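Local structure of Glyoxalase/bleomycin resistance protein/dioxygenase (Catenulispora acidiphila, 4G6X) at residues A[28-34]-A[76-82]; A[49-53]-A[64-69]; A[91-95]-A[142-146]; A[121-125]-A[136-140]; A[132-136]-A[147-151]. The protein is of unknown specific function but, as a member of the glyoxalase/bleomycin-resistance (vicinal oxygen chelate) superfamily, may act as a dioxygenase. All blocks are in the same frame, centred on the assembly; numbering follows the deposited sequence.

Interaction 1 (A[28-34]-A[76-82]); sequences HLTNVFV and QLLLEPS
F33 and E80 lie side by side on one face of a parallel strand pair, ring and carboxylate planes 32° apart, with F33 CE1 3.4 Å from E80 CD. The glutamate gets there because its CG sits between backbone N and carbonyl carbon (chi1 72°) and the rest of the chain is extended. Its far end thereby also meets the amide of N31, whose ND2 gives E80 OE2 a bent, weak hydrogen bond of 3.0 Å. At the edge of the phenyl, in its plane, P81 O comes to 3.5 Å from F33 CD1. The other face is mostly apolar across the contact. L77 CD1 touches T30 CG2 at 3.9 Å and V32 CG2 at 4.0 Å, while T30 turns OG1 to T30 of the second subunit. Beneath all this run six backbone hydrogen bonds, from Q76 N to H28 O through V34 N to E80 O. Past the ladder, S82 OG bonds weakly to V34 O (2.9 Å). The pair forms the first and fourth strands of a βαβββ module: strand 61-67 continues the sheet beyond 76-81, Y44 of helix 37-46 covers V32 and L77, and F90 of the second subunit packs on F33.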
# COMPACT_ATOMS: atom_id res chain seq x y z
N HIS A 28 -0.71 8.95 1.30
CA HIS A 28 0.44 9.52 0.62
C HIS A 28 1.47 8.46 0.27
O HIS A 28 2.39 8.72 -0.53
CB HIS A 28 1.09 10.60 1.48
CG HIS A 28 1.90 10.03 2.64
ND1 HIS A 28 1.34 9.20 3.58
CD2 HIS A 28 3.25 10.12 2.95
CE1 HIS A 28 2.29 8.84 4.48
NE2 HIS A 28 3.45 9.40 4.09
N LEU A 29 1.38 7.29 0.90
CA LEU A 29 2.39 6.27 0.72
C LEU A 29 1.86 4.82 0.69
O LEU A 29 0.96 4.43 1.45
CB LEU A 29 3.37 6.35 1.87
CG LEU A 29 4.63 5.52 1.89
CD1 LEU A 29 5.59 6.05 0.83
CD2 LEU A 29 5.23 5.59 3.29
N THR A 30 2.45 4.04 -0.19
CA THR A 30 2.20 2.59 -0.23
C THR A 30 3.55 1.92 -0.40
O THR A 30 4.55 2.61 -0.57
CB THR A 30 1.20 2.18 -1.31
OG1 THR A 30 0.77 0.80 -1.15
CG2 THR A 30 1.75 2.37 -2.71
N ASN A 31 3.59 0.61 -0.21
CA ASN A 31 4.89 -0.10 -0.20
C ASN A 31 4.85 -1.43 -0.87
O ASN A 31 3.79 -2.09 -0.91
CB ASN A 31 5.41 -0.28 1.23
CG ASN A 31 4.52 -1.16 2.06
OD1 ASN A 31 3.32 -0.86 2.22
ND2 ASN A 31 5.04 -2.26 2.56
N VAL A 32 5.98 -1.81 -1.45
CA VAL A 32 6.22 -3.20 -1.83
C VAL A 32 7.55 -3.61 -1.20
O VAL A 32 8.52 -2.82 -1.12
CB VAL A 32 6.27 -3.33 -3.37
CG1 VAL A 32 6.89 -4.63 -3.83
CG2 VAL A 32 4.86 -3.23 -3.93
N PHE A 33 7.62 -4.87 -0.73
CA PHE A 33 8.82 -5.43 -0.21
C PHE A 33 9.62 -6.08 -1.30
O PHE A 33 9.13 -7.02 -1.94
CB PHE A 33 8.47 -6.49 0.86
CG PHE A 33 7.82 -5.91 2.13
CD1 PHE A 33 8.59 -5.31 3.11
CD2 PHE A 33 6.50 -6.06 2.36
CE1 PHE A 33 8.01 -4.79 4.25
CE2 PHE A 33 5.88 -5.52 3.51
CZ PHE A 33 6.66 -4.91 4.46
N VAL A 34 10.82 -5.57 -1.51
CA VAL A 34 11.68 -6.05 -2.62
C VAL A 34 12.89 -6.77 -2.04
O VAL A 34 13.44 -6.42 -1.00
CB VAL A 34 12.12 -4.91 -3.55
CG1 VAL A 34 10.91 -4.23 -4.11
CG2 VAL A 34 12.97 -3.87 -2.83
N GLN A 76 3.32 8.10 -3.21
CA GLN A 76 4.64 7.53 -3.43
C GLN A 76 4.61 6.02 -3.12
O GLN A 76 3.82 5.59 -2.31
CB GLN A 76 5.66 8.18 -2.51
CG GLN A 76 5.97 9.60 -2.91
CD GLN A 76 6.90 10.29 -1.93
OE1 GLN A 76 7.85 9.69 -1.39
NE2 GLN A 76 6.68 11.59 -1.75
N LEU A 77 5.39 5.26 -3.87
CA LEU A 77 5.61 3.83 -3.63
C LEU A 77 7.00 3.64 -3.06
O LEU A 77 8.04 3.91 -3.70
CB LEU A 77 5.45 3.03 -4.95
CG LEU A 77 5.91 1.57 -5.02
CD1 LEU A 77 4.95 0.75 -4.16
CD2 LEU A 77 5.96 1.10 -6.48
N LEU A 78 7.05 3.02 -1.87
CA LEU A 78 8.29 2.74 -1.17
C LEU A 78 8.73 1.34 -1.57
O LEU A 78 7.90 0.44 -1.52
CB LEU A 78 8.03 2.74 0.36
CG LEU A 78 9.22 2.41 1.27
CD1 LEU A 78 10.24 3.53 1.24
CD2 LEU A 78 8.67 2.15 2.68
N LEU A 79 9.96 1.23 -2.04
CA LEU A 79 10.56 -0.03 -2.46
C LEU A 79 11.42 -0.49 -1.31
O LEU A 79 12.58 -0.11 -1.19
CB LEU A 79 11.33 0.16 -3.76
CG LEU A 79 10.50 0.71 -4.93
CD1 LEU A 79 11.43 0.94 -6.11
CD2 LEU A 79 9.32 -0.18 -5.27
N GLU A 80 10.82 -1.22 -0.37
CA GLU A 80 11.55 -1.45 0.89
C GLU A 80 12.14 -2.82 1.04
O GLU A 80 11.64 -3.76 0.43
CB GLU A 80 10.74 -1.06 2.11
CG GLU A 80 9.63 -1.94 2.42
CD GLU A 80 8.85 -1.55 3.70
OE1 GLU A 80 9.33 -1.58 4.85
OE2 GLU A 80 7.67 -1.26 3.49
N PRO A 81 13.24 -2.92 1.81
CA PRO A 81 13.92 -4.20 1.94
C PRO A 81 13.05 -5.27 2.57
O PRO A 81 12.11 -4.99 3.34
CB PRO A 81 15.13 -3.89 2.84
CG PRO A 81 15.31 -2.43 2.77
CD PRO A 81 13.95 -1.84 2.53
N SER A 82 13.39 -6.52 2.27
CA SER A 82 12.66 -7.71 2.77
C SER A 82 13.45 -8.44 3.84
O SER A 82 13.32 -9.64 3.93
CB SER A 82 12.36 -8.67 1.59
OG SER A 82 11.56 -7.99 0.58

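Interaction 2 (A[49-53]-A[64-69]); sequences GFLVK and LTVVSP
L51 and V67 form the hydrogen-bonded pair of this antiparallel hairpin, L51 N meeting V67 O at 2.9 Å and almost straight (177°), with V67 N returning the bond to L51 O. A third backbone bond joins K53 N to T65 O, also 2.9 Å. Between these, V66 CA closes on L51 O at 3.1 Å in a C-H...O contact at the non-hydrogen-bonded pair V52-V66.

Apolar contacts flank the ladder. F50 crosses V66 at about a right angle, its CB 3.6 Å from V66 CG2, and S68 N lies at the edge of its ring, near the ring plane; F104 completes an edge-to-face pair with the same ring. Where the segments part, L51 CD1 approaches P69 CB at 4.2 Å. G49, which follows helix 37-46 and has a positive phi, sets its carbonyl O 3.4 Å from P69 CD.

Polar side chains form a third group. K53 lays CB against T65 OG1 (3.6 Å) and V67 CG1 (3.9 Å), then bends at chi2 (67°), and its NZ bonds to P72 O. T65 OG1 is bonded to Q76, and S68 OG reaches M25 O of the second subunit.

The chemistry thus divides the work: main-chain bonds fix the register, hydrocarbon surfaces fill the flanks, and the polar side-chain ends tie the hairpin to its surroundings.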
# COMPACT_ATOMS: atom_id res chain seq x y z
N GLY A 49 8.26 2.37 -15.66
CA GLY A 49 8.16 3.80 -15.96
C GLY A 49 7.96 4.75 -14.80
O GLY A 49 7.72 5.97 -15.01
N PHE A 50 8.02 4.25 -13.58
CA PHE A 50 8.06 5.15 -12.43
C PHE A 50 9.33 6.02 -12.38
O PHE A 50 10.36 5.71 -12.98
CB PHE A 50 7.89 4.40 -11.10
CG PHE A 50 6.56 3.68 -10.95
CD1 PHE A 50 5.39 4.37 -10.65
CD2 PHE A 50 6.50 2.31 -11.07
CE1 PHE A 50 4.19 3.70 -10.49
CE2 PHE A 50 5.30 1.63 -10.89
CZ PHE A 50 4.15 2.32 -10.58
N LEU A 51 9.22 7.14 -11.69
CA LEU A 51 10.34 8.06 -11.50
C LEU A 51 10.80 8.01 -10.06
O LEU A 51 9.97 7.97 -9.13
CB LEU A 51 9.90 9.50 -11.77
CG LEU A 51 9.19 9.74 -13.11
CD1 LEU A 51 8.87 11.22 -13.21
CD2 LEU A 51 10.07 9.28 -14.26
N VAL A 52 12.11 8.10 -9.84
CA VAL A 52 12.60 8.19 -8.44
C VAL A 52 12.18 9.53 -7.81
O VAL A 52 12.29 10.59 -8.45
CB VAL A 52 14.13 8.02 -8.36
CG1 VAL A 52 14.63 8.33 -6.95
CG2 VAL A 52 14.49 6.60 -8.77
N LYS A 53 11.57 9.48 -6.62
CA LYS A 53 11.15 10.65 -5.89
C LYS A 53 12.13 10.95 -4.77
O LYS A 53 12.68 12.02 -4.67
CB LYS A 53 9.75 10.45 -5.35
CG LYS A 53 9.23 11.57 -4.54
CD LYS A 53 9.06 12.80 -5.45
CE LYS A 53 8.12 13.78 -4.78
NZ LYS A 53 7.86 14.93 -5.69
N LEU A 64 13.76 4.59 -0.36
CA LEU A 64 13.64 4.74 -1.81
C LEU A 64 12.19 4.74 -2.21
O LEU A 64 11.48 3.69 -2.08
CB LEU A 64 14.36 3.54 -2.41
CG LEU A 64 14.31 3.46 -3.93
CD1 LEU A 64 14.96 4.70 -4.57
CD2 LEU A 64 14.94 2.13 -4.40
N THR A 65 11.70 5.87 -2.73
CA THR A 65 10.35 5.91 -3.20
C THR A 65 10.35 6.30 -4.66
O THR A 65 11.23 7.01 -5.12
CB THR A 65 9.49 6.90 -2.42
OG1 THR A 65 10.07 8.20 -2.57
CG2 THR A 65 9.46 6.54 -0.97
N VAL A 66 9.31 5.85 -5.35
CA VAL A 66 9.02 6.26 -6.73
C VAL A 66 7.60 6.81 -6.89
O VAL A 66 6.73 6.62 -6.05
CB VAL A 66 9.26 5.07 -7.70
CG1 VAL A 66 10.71 4.58 -7.64
CG2 VAL A 66 8.26 3.94 -7.50
N VAL A 67 7.36 7.55 -7.99
CA VAL A 67 6.07 8.14 -8.24
C VAL A 67 5.74 7.93 -9.72
O VAL A 67 6.65 7.69 -10.53
CB VAL A 67 6.05 9.64 -7.98
CG1 VAL A 67 6.10 9.94 -6.50
CG2 VAL A 67 7.19 10.32 -8.70
N SER A 68 4.46 8.00 -10.04
CA SER A 68 4.01 7.97 -11.44
C SER A 68 4.36 9.30 -12.09
O SER A 68 4.24 10.36 -11.45
CB SER A 68 2.49 7.75 -11.52
OG SER A 68 2.01 7.94 -12.86
N PRO A 69 4.81 9.26 -13.35
CA PRO A 69 5.05 10.52 -14.08
C PRO A 69 3.79 11.36 -14.19
O PRO A 69 3.87 12.59 -14.21
CB PRO A 69 5.52 10.08 -15.48
CG PRO A 69 5.68 8.62 -15.44
CD PRO A 69 5.26 8.08 -14.10

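Interaction 3 (A[91-95]-A[142-146]); sequences KEALV and CGNLI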
# COMPACT_ATOMS: atom_id res chain seq x y z
N LYS A 91 5.69 -13.11 1.26
CA LYS A 91 5.78 -12.88 -0.18
C LYS A 91 5.66 -14.18 -0.93
O LYS A 91 4.94 -14.28 -1.91
CB LYS A 91 7.11 -12.22 -0.50
CG LYS A 91 7.24 -10.78 0.05
CD LYS A 91 8.63 -10.23 -0.17
CE LYS A 91 9.10 -10.25 -1.66
NZ LYS A 91 10.50 -9.74 -1.83
N GLU A 92 6.39 -15.16 -0.47
CA GLU A 92 6.39 -16.46 -1.16
C GLU A 92 5.01 -17.10 -1.17
O GLU A 92 4.63 -17.77 -2.15
CB GLU A 92 7.42 -17.45 -0.53
CG GLU A 92 8.83 -17.00 -0.87
CD GLU A 92 9.93 -17.87 -0.30
OE1 GLU A 92 9.70 -18.62 0.66
OE2 GLU A 92 11.04 -17.74 -0.82
N ALA A 93 4.29 -16.95 -0.07
CA ALA A 93 2.95 -17.47 0.01
C ALA A 93 1.99 -16.81 -0.96
O ALA A 93 1.14 -17.46 -1.53
CB ALA A 93 2.43 -17.43 1.42
N LEU A 94 2.13 -15.50 -1.13
CA LEU A 94 1.29 -14.78 -2.05
C LEU A 94 1.58 -15.26 -3.47
O LEU A 94 0.65 -15.58 -4.24
CB LEU A 94 1.51 -13.27 -1.91
CG LEU A 94 1.10 -12.57 -0.61
CD1 LEU A 94 1.25 -11.07 -0.86
CD2 LEU A 94 -0.32 -12.90 -0.16
N VAL A 95 2.87 -15.31 -3.81
CA VAL A 95 3.22 -15.70 -5.20
C VAL A 95 2.74 -17.11 -5.50
O VAL A 95 2.25 -17.40 -6.62
CB VAL A 95 4.72 -15.55 -5.41
CG1 VAL A 95 5.17 -16.24 -6.71
CG2 VAL A 95 5.15 -14.05 -5.33
N CYS A 142 11.45 -9.13 -8.16
CA CYS A 142 11.86 -8.81 -6.79
C CYS A 142 11.13 -9.66 -5.72
O CYS A 142 11.19 -9.30 -4.54
CB CYS A 142 11.65 -7.33 -6.47
SG CYS A 142 12.61 -6.25 -7.57
N GLY A 143 10.44 -10.72 -6.13
CA GLY A 143 9.68 -11.58 -5.26
C GLY A 143 8.17 -11.30 -5.16
O GLY A 143 7.49 -11.92 -4.35
N ASN A 144 7.65 -10.40 -6.00
CA ASN A 144 6.23 -10.04 -6.02
C ASN A 144 5.56 -10.24 -7.38
O ASN A 144 6.22 -10.14 -8.46
CB ASN A 144 6.01 -8.59 -5.64
CG ASN A 144 6.71 -8.17 -4.40
OD1 ASN A 144 7.68 -7.40 -4.44
ND2 ASN A 144 6.24 -8.65 -3.27
N LEU A 145 4.26 -10.49 -7.33
CA LEU A 145 3.41 -10.35 -8.50
C LEU A 145 2.75 -8.98 -8.37
O LEU A 145 2.41 -8.55 -7.26
CB LEU A 145 2.33 -11.46 -8.50
CG LEU A 145 2.85 -12.93 -8.65
CD1 LEU A 145 1.75 -13.94 -8.49
CD2 LEU A 145 3.58 -13.14 -9.99
N ILE A 146 2.53 -8.33 -9.51
CA ILE A 146 2.03 -6.97 -9.54
C ILE A 146 0.87 -7.00 -10.49
O ILE A 146 1.00 -7.55 -11.60
CB ILE A 146 3.07 -6.01 -10.09
CG1 ILE A 146 4.30 -5.94 -9.16
CG2 ILE A 146 2.50 -4.60 -10.29
CD1 ILE A 146 4.01 -5.50 -7.73
O HOH W 1 4.80 -11.11 -2.93
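Helix 87-96 brings V95 CA to 6.3 Å from L145 CA, just where the loop 142-144 runs into strand 145-150. The main bond across the contact comes from a side chain: K91 NZ donates to C142 O at 2.8 Å, lying in the carbonyl plane. A bend at chi3 (56°) turns the otherwise extended lysine to this carbonyl. The same buried ammonium is held by F33 O and S82 OG, so three oxygens from three parts of the chain gather round it, and this probably stabilises its positive charge. One turn on, V95 CG2 approaches G143 O at 3.3 Å and L145 CG at 4.2 Å, while L145 CD1 lies 4.0 Å from V95 O. A water 3.1 Å from G143 O may add a looser link to K91 O, where the bond is weak. G143 has a positive phi (97°), and the loop around it is further shaped by D140 OD1, which accepts from C142 N and N144 N. Here a helix that follows the first βαβββ module packs against the turn joining the last two strands of the second, as befits the paired-module architecture of vicinal oxygen chelate proteins.

Interaction 4 (A[121-125]-A[136-140]); sequences VRFTQ and AILDD
I137 O accepts two backbone donors at once, T124 N at 2.8 Å and Q125 N at 3.2 Å, both coming from the same face of its carbonyl plane. This is a classic beta bulge in the hairpin of strands 123-129 and 134-139: the register slips by one between the F123-L138 and Q125-I137 pairs, and the chain turns a corner at T124 and Q125. I137 N closes the second pair by donating to Q125 O, on a lone pair of that oxygen.

The side chains divide between the two faces of the hairpin. Over one face of the F123 ring stands L138 CB, 4.0 Å from the centroid and 16° off the normal, a CH-pi contact; CG of L138 lies between its backbone N and carbonyl carbon, and CD2 comes close to the same ring. Y113 meets F123 edge-to-face, and L116 of helix 109-118 packs nearby. On the other side, Q125 lays OE1 3.5 Å from I137 CD1, while its polar end is bonded to T135.

At the open end a salt bridge ties the strands together. R122 runs out extended and presents NH1 to D139 OD2 at 2.8 Å, with the oxygen in the guanidinium plane but the nitrogen above the carboxylate, the two planes being 86° apart. T124 CG2 sits over one face of that guanidinium, toward its rim. D139 N also bonds to R122 O, and a water completes the join, accepting from R122 N at 3.0 Å and donating to D139 O at 2.7 Å.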
# COMPACT_ATOMS: atom_id res chain seq x y z
N VAL A 121 9.38 -7.99 -19.77
CA VAL A 121 8.66 -8.22 -18.50
C VAL A 121 7.88 -9.53 -18.62
O VAL A 121 7.23 -9.80 -19.65
CB VAL A 121 7.69 -7.06 -18.16
CG1 VAL A 121 6.82 -7.38 -16.95
CG2 VAL A 121 8.42 -5.74 -17.91
N ARG A 122 7.91 -10.33 -17.58
CA ARG A 122 7.24 -11.59 -17.58
C ARG A 122 5.83 -11.46 -17.02
O ARG A 122 5.66 -10.99 -15.92
CB ARG A 122 8.05 -12.53 -16.70
CG ARG A 122 7.60 -13.95 -16.66
CD ARG A 122 8.39 -14.75 -15.63
NE ARG A 122 7.60 -15.88 -15.25
CZ ARG A 122 7.23 -16.18 -14.04
NH1 ARG A 122 7.60 -15.47 -13.00
NH2 ARG A 122 6.47 -17.21 -13.87
N PHE A 123 4.83 -11.89 -17.77
CA PHE A 123 3.45 -11.92 -17.24
C PHE A 123 3.04 -13.34 -16.88
O PHE A 123 3.24 -14.30 -17.68
CB PHE A 123 2.49 -11.35 -18.27
CG PHE A 123 2.54 -9.85 -18.38
CD1 PHE A 123 1.59 -9.07 -17.74
CD2 PHE A 123 3.59 -9.22 -19.06
CE1 PHE A 123 1.66 -7.69 -17.81
CE2 PHE A 123 3.67 -7.85 -19.12
CZ PHE A 123 2.71 -7.08 -18.51
N THR A 124 2.44 -13.47 -15.69
CA THR A 124 1.81 -14.72 -15.24
C THR A 124 0.33 -14.81 -15.61
O THR A 124 -0.25 -15.89 -15.67
CB THR A 124 1.99 -14.92 -13.74
OG1 THR A 124 1.35 -13.82 -13.04
CG2 THR A 124 3.48 -14.94 -13.37
N GLN A 125 -0.29 -13.65 -15.85
CA GLN A 125 -1.65 -13.57 -16.37
C GLN A 125 -1.72 -12.47 -17.40
O GLN A 125 -1.46 -11.31 -17.08
CB GLN A 125 -2.65 -13.29 -15.25
CG GLN A 125 -4.12 -13.38 -15.68
CD GLN A 125 -4.99 -12.44 -14.88
OE1 GLN A 125 -5.23 -12.66 -13.69
NE2 GLN A 125 -5.41 -11.34 -15.50
N ALA A 136 -4.21 -7.75 -15.57
CA ALA A 136 -3.05 -8.56 -15.96
C ALA A 136 -2.13 -8.66 -14.75
O ALA A 136 -2.14 -7.79 -13.89
CB ALA A 136 -2.29 -7.96 -17.14
N ILE A 137 -1.31 -9.70 -14.71
CA ILE A 137 -0.41 -9.90 -13.57
C ILE A 137 1.01 -10.15 -14.08
O ILE A 137 1.22 -11.00 -14.96
CB ILE A 137 -0.88 -11.03 -12.68
CG1 ILE A 137 -2.25 -10.68 -12.11
CG2 ILE A 137 0.14 -11.28 -11.54
CD1 ILE A 137 -2.85 -11.77 -11.28
N LEU A 138 1.94 -9.36 -13.55
CA LEU A 138 3.35 -9.45 -13.92
C LEU A 138 4.27 -9.77 -12.73
O LEU A 138 3.89 -9.57 -11.58
CB LEU A 138 3.84 -8.17 -14.65
CG LEU A 138 3.84 -6.87 -13.83
CD1 LEU A 138 5.19 -6.63 -13.16
CD2 LEU A 138 3.57 -5.67 -14.73
N ASP A 139 5.44 -10.35 -13.07
CA ASP A 139 6.50 -10.65 -12.09
C ASP A 139 7.44 -9.42 -12.01
O ASP A 139 8.04 -8.99 -13.04
CB ASP A 139 7.23 -11.90 -12.56
CG ASP A 139 8.43 -12.28 -11.68
OD1 ASP A 139 8.72 -11.64 -10.67
OD2 ASP A 139 9.07 -13.27 -12.08
N ASP A 140 7.56 -8.83 -10.82
CA ASP A 140 8.44 -7.68 -10.67
C ASP A 140 9.93 -7.96 -10.58
O ASP A 140 10.74 -7.02 -10.44
CB ASP A 140 7.99 -6.71 -9.54
CG ASP A 140 8.34 -7.18 -8.18
OD1 ASP A 140 8.78 -8.33 -7.99
OD2 ASP A 140 8.16 -6.37 -7.21
O HOH W 2 9.51 -9.84 -15.12

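Interaction 5 (A[132-136]-A[147-151]); sequences PVVTA and QLMQI
T135 OG1 is gripped by two partners: a water 2.8 Å away, which accepts a bond from Q147 NE2 across the contact at 2.8 Å, and Q125 NE2 from the next strand. This bridge lies on one face of the beta hairpin formed by strands 134-139 and 145-150, the third and fourth strands of the second βαβββ module. The threonine sets OG1 between its backbone N and carbonyl carbon (chi1 67°), which brings its CG2 to 3.8 Å from Q147 NE2. Q147 comes across extended beyond CG, and its other amide atom, OE1, bonds to S103 OG, so both sides of the head group are engaged and its rotation is fixed.

The backbone pairing is regular. V134 O takes Q150 N at 2.8 Å, and A136 and L148 exchange bonds in both directions, while the non-hydrogen-bonded pair T135-M149 brings T135 CA to 3.2 Å from L148 O. V134 N is buried here without a partner. On the face opposite the threonine, A136 and L148 lie beneath helix 109-118, where I109 touches both side chains. Q150 CB rests 4.0 Å from V134 CB, and its OE1 bonds to I109 N.

M149, a selenomethionine, lies on the T135 face, and H28 of the second subunit packs on it. A glycerol molecule, probably from the crystallisation liquor, sits about 4 Å from the M149 side chain. The selenomethionine chain bends at chi3 (43°), placing CE 3.6 Å from V133 CG1.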
# COMPACT_ATOMS: atom_id res chain seq x y z
N PRO A 132 -16.09 -5.77 -14.24
CA PRO A 132 -15.90 -4.32 -14.09
C PRO A 132 -14.48 -3.85 -14.42
O PRO A 132 -14.29 -2.67 -14.71
CB PRO A 132 -16.16 -4.09 -12.60
CG PRO A 132 -15.70 -5.35 -11.95
CD PRO A 132 -15.97 -6.46 -12.94
N VAL A 133 -13.50 -4.76 -14.35
CA VAL A 133 -12.11 -4.42 -14.68
C VAL A 133 -11.52 -5.49 -15.56
O VAL A 133 -11.95 -6.64 -15.52
CB VAL A 133 -11.19 -4.30 -13.45
CG1 VAL A 133 -11.38 -2.94 -12.79
CG2 VAL A 133 -11.44 -5.46 -12.48
N VAL A 134 -10.55 -5.06 -16.35
CA VAL A 134 -9.65 -5.95 -17.10
C VAL A 134 -8.33 -5.92 -16.35
O VAL A 134 -7.88 -4.85 -15.98
CB VAL A 134 -9.43 -5.46 -18.53
CG1 VAL A 134 -8.56 -6.43 -19.31
CG2 VAL A 134 -10.79 -5.26 -19.21
N THR A 135 -7.76 -7.09 -16.09
CA THR A 135 -6.54 -7.18 -15.26
C THR A 135 -5.46 -7.98 -15.98
O THR A 135 -5.74 -8.79 -16.88
CB THR A 135 -6.77 -7.85 -13.89
OG1 THR A 135 -7.09 -9.24 -14.05
CG2 THR A 135 -7.84 -7.17 -13.13
N ALA A 136 -4.21 -7.75 -15.57
CA ALA A 136 -3.05 -8.56 -15.96
C ALA A 136 -2.13 -8.66 -14.75
O ALA A 136 -2.14 -7.79 -13.89
CB ALA A 136 -2.29 -7.96 -17.14
N GLN A 147 -0.25 -6.48 -10.05
CA GLN A 147 -1.43 -6.41 -10.91
C GLN A 147 -1.55 -5.04 -11.60
O GLN A 147 -1.43 -3.99 -10.96
CB GLN A 147 -2.68 -6.73 -10.08
CG GLN A 147 -3.98 -6.88 -10.84
CD GLN A 147 -5.15 -7.10 -9.91
OE1 GLN A 147 -5.43 -6.30 -9.03
NE2 GLN A 147 -5.83 -8.16 -10.12
N LEU A 148 -1.84 -5.11 -12.90
CA LEU A 148 -2.36 -3.99 -13.68
C LEU A 148 -3.87 -4.09 -13.83
O LEU A 148 -4.43 -5.14 -14.11
CB LEU A 148 -1.77 -4.02 -15.06
CG LEU A 148 -0.36 -3.47 -15.33
CD1 LEU A 148 0.49 -3.16 -14.15
CD2 LEU A 148 0.36 -4.14 -16.51
N MSE A 149 -4.53 -2.96 -13.64
CA MSE A 149 -5.99 -2.90 -13.64
C MSE A 149 -6.44 -1.83 -14.59
O MSE A 149 -6.07 -0.64 -14.46
CB MSE A 149 -6.56 -2.48 -12.29
CG MSE A 149 -6.27 -3.46 -11.13
SE MSE A 149 -7.12 -3.01 -9.36
CE MSE A 149 -8.78 -2.54 -10.28
N GLN A 150 -7.35 -2.19 -15.49
CA GLN A 150 -7.76 -1.18 -16.48
C GLN A 150 -8.87 -0.32 -15.97
O GLN A 150 -10.01 -0.77 -15.73
CB GLN A 150 -8.06 -1.73 -17.85
CG GLN A 150 -8.38 -0.56 -18.80
CD GLN A 150 -8.52 -1.02 -20.22
OE1 GLN A 150 -7.56 -1.07 -20.98
NE2 GLN A 150 -9.74 -1.31 -20.61
N ILE A 151 -8.46 0.95 -15.84
CA ILE A 151 -9.20 2.07 -15.31
C ILE A 151 -8.76 3.27 -16.15
O ILE A 151 -9.60 4.03 -16.68
CB ILE A 151 -8.88 2.28 -13.79
CG1 ILE A 151 -9.43 1.12 -12.94
CG2 ILE A 151 -9.42 3.61 -13.27
CD1 ILE A 151 -9.06 1.17 -11.47
O HOH W 3 -6.40 -10.48 -11.64

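The five contacts trace two βαβββ modules, each a four-stranded sheet in the order 1-4-3-2. Interactions 1 and 2 belong to the first, with centres 11 Å apart and interaction 2 nested within the loop that interaction 1 closes; strands 61-67 and 76-81 join them directly. Interactions 4 and 5 share A136 and strand 134-139 in the second sheet, with centres 13 Å apart. Interaction 3 adjoins interaction 5 on strand 145-150, encloses interaction 4 along the chain, and touches interaction 1 through K91, so it links the modules. Interactions 1 and 5 stand about 21 Å apart between centres, yet both meet the second subunit, as does interaction 2, so the dimer interface draws on both modules.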